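Local atomic coordinates of LAIR1 ecotodomain from MGD21 antibody (Homo sapiens, PDB entry 7JZK), a protein that binds the V2 domain of a Plasmodium RIFIN, as the LAIR1 immunoglobulin-like ectodomain inserted in the malaria antibody MGD21. Residues A[10-13]-A[14-18]. Sequence-based numbering, arbitrary orientation.
Sequences AEPG and TVIPL
Ile16 reaches back along the chain to Pro12, and this small apolar touch is the main side-chain contact round the bend between strands 7-11 and 15-16. The methyl end CD1 of Ile16 lies 3.9 Å from CD of Pro12 and 4.1 Å from its CG, the two side chains meeting at about a right angle. With CG1 of Ile16 anti to its own carbonyl carbon (chi1 -57°), the ethyl branch lies on the side of the backbone N and is directed back into the bend. The same CD1 also rests against the backbone, 3.6 Å from O of Gly13. Ile16 is buried, touching Leu95 of strand 85-97 and Val22 of strand 22-28.

Backbone shape brings these groups together. The peptide bond before Pro12 is cis, which turns the chain sharply as strand 7-11 ends. Gly13 follows in an extended conformation (phi 168°) suited to glycine, since the CB position would be jammed against O of Pro12.

Backbone hydrogen bonds join Glu11 to Thr23 of strand 22-28; separately, its carboxylate forms a salt bridge with Arg62 through OE2. Thr14 and Ile16 are hydrogen-bonded through their backbones to Val96, and Ile16 also to Lys98, as strand 15-16 pairs in parallel with 85-97. The first strand thus passes from one sheet to the other, the A-to-A' switch of this immunoglobulin-like domain, made here with a cis-proline.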
ATOM      1  N   ALA A  10      -3.340  -8.969 -20.982  1.00 52.59           N
ATOM      2  CA  ALA A  10      -1.896  -9.070 -20.828  1.00 51.41           C
ATOM      3  C   ALA A  10      -1.231  -9.213 -22.185  1.00 55.49           C
ATOM      4  O   ALA A  10      -1.686  -9.992 -23.028  1.00 58.45           O
ATOM      5  CB  ALA A  10      -1.503 -10.266 -19.954  1.00 51.01           C
ATOM      6  N   GLU A  11      -0.138  -8.473 -22.375  1.00 55.57           N
ATOM      7  CA  GLU A  11       0.622  -8.474 -23.615  1.00 54.55           C
ATOM      8  C   GLU A  11       2.083  -8.769 -23.299  1.00 57.15           C
ATOM      9  O   GLU A  11       2.682  -8.091 -22.442  1.00 57.28           O
ATOM     10  CB  GLU A  11       0.494  -7.115 -24.312  1.00 60.14           C
ATOM     11  CG  GLU A  11      -0.933  -6.561 -24.311  1.00 63.68           C
ATOM     12  CD  GLU A  11      -1.014  -5.148 -24.848  1.00 67.34           C
ATOM     13  OE1 GLU A  11      -2.147  -4.651 -25.057  1.00 71.39           O
ATOM     14  OE2 GLU A  11       0.051  -4.530 -25.058  1.00 65.74           O
ATOM     15  N   PRO A  12       2.719  -9.714 -24.001  1.00 62.73           N
ATOM     16  CA  PRO A  12       2.186 -10.438 -25.160  1.00 56.60           C
ATOM     17  C   PRO A  12       1.250 -11.595 -24.826  1.00 57.20           C
ATOM     18  O   PRO A  12       0.849 -12.272 -25.761  1.00 60.22           O
ATOM     19  CB  PRO A  12       3.447 -10.980 -25.836  1.00 55.97           C
ATOM     20  CG  PRO A  12       4.418 -11.200 -24.672  1.00 56.64           C
ATOM     21  CD  PRO A  12       4.107 -10.113 -23.675  1.00 54.91           C
ATOM     22  N   GLY A  13       0.961 -11.872 -23.559  1.00 58.31           N
ATOM     23  CA  GLY A  13       0.094 -12.996 -23.262  1.00 51.39           C
ATOM     24  C   GLY A  13       0.098 -13.353 -21.789  1.00 52.45           C
ATOM     25  O   GLY A  13       0.695 -12.671 -20.958  1.00 50.68           O
ATOM     26  N   THR A  14      -0.644 -14.414 -21.476  1.00 50.75           N
ATOM     27  CA  THR A  14      -0.737 -14.905 -20.109  1.00 52.20           C
ATOM     28  C   THR A  14       0.419 -15.814 -19.713  1.00 55.94           C
ATOM     29  O   THR A  14       0.614 -16.053 -18.514  1.00 54.10           O
ATOM     30  CB  THR A  14      -2.038 -15.661 -19.892  1.00 48.34           C
ATOM     31  OG1 THR A  14      -2.148 -16.693 -20.882  1.00 60.41           O
ATOM     32  CG2 THR A  14      -3.196 -14.700 -19.991  1.00 46.98           C
ATOM     33  N   VAL A  15       1.150 -16.361 -20.681  1.00 53.01           N
ATOM     34  CA  VAL A  15       2.293 -17.226 -20.417  1.00 54.97           C
ATOM     35  C   VAL A  15       3.555 -16.471 -20.780  1.00 57.41           C
ATOM     36  O   VAL A  15       3.747 -16.073 -21.938  1.00 55.50           O
ATOM     37  CB  VAL A  15       2.200 -18.563 -21.160  1.00 53.08           C
ATOM     38  CG1 VAL A  15       3.265 -19.521 -20.631  1.00 56.28           C
ATOM     39  CG2 VAL A  15       0.806 -19.151 -20.923  1.00 56.02           C
ATOM     40  N   ILE A  16       4.391 -16.230 -19.776  1.00 54.84           N
ATOM     41  CA  ILE A  16       5.605 -15.441 -19.923  1.00 52.06           C
ATOM     42  C   ILE A  16       6.771 -16.312 -19.512  1.00 59.34           C
ATOM     43  O   ILE A  16       6.732 -16.927 -18.442  1.00 54.55           O
ATOM     44  CB  ILE A  16       5.557 -14.152 -19.081  1.00 48.26           C
ATOM     45  CG1 ILE A  16       4.326 -13.312 -19.479  1.00 54.15           C
ATOM     46  CG2 ILE A  16       6.869 -13.372 -19.205  1.00 49.72           C
ATOM     47  CD1 ILE A  16       4.274 -12.898 -20.953  1.00 47.13           C
ATOM     48  N   PRO A  17       7.816 -16.440 -20.332  1.00 60.70           N
ATOM     49  CA  PRO A  17       9.018 -17.142 -19.876  1.00 55.40           C
ATOM     50  C   PRO A  17       9.687 -16.376 -18.752  1.00 50.73           C
ATOM     51  O   PRO A  17       9.703 -15.139 -18.736  1.00 49.83           O
ATOM     52  CB  PRO A  17       9.906 -17.188 -21.119  1.00 58.00           C
ATOM     53  CG  PRO A  17       9.433 -16.019 -21.953  1.00 59.08           C
ATOM     54  CD  PRO A  17       7.961 -15.915 -21.699  1.00 46.42           C
ATOM     55  N   LEU A  18      10.280 -17.128 -17.831  1.00 51.08           N
ATOM     56  CA  LEU A  18      11.012 -16.534 -16.724  1.00 44.86           C
ATOM     57  C   LEU A  18      12.010 -15.526 -17.260  1.00 47.98           C
ATOM     58  O   LEU A  18      12.758 -15.813 -18.200  1.00 52.76           O
ATOM     59  CB  LEU A  18      11.735 -17.633 -15.932  1.00 50.08           C
ATOM     60  CG  LEU A  18      12.385 -17.282 -14.578  1.00 50.73           C
ATOM     61  CD1 LEU A  18      11.334 -16.885 -13.544  1.00 41.06           C
ATOM     62  CD2 LEU A  18      13.251 -18.430 -14.037  1.00 46.52           C
TER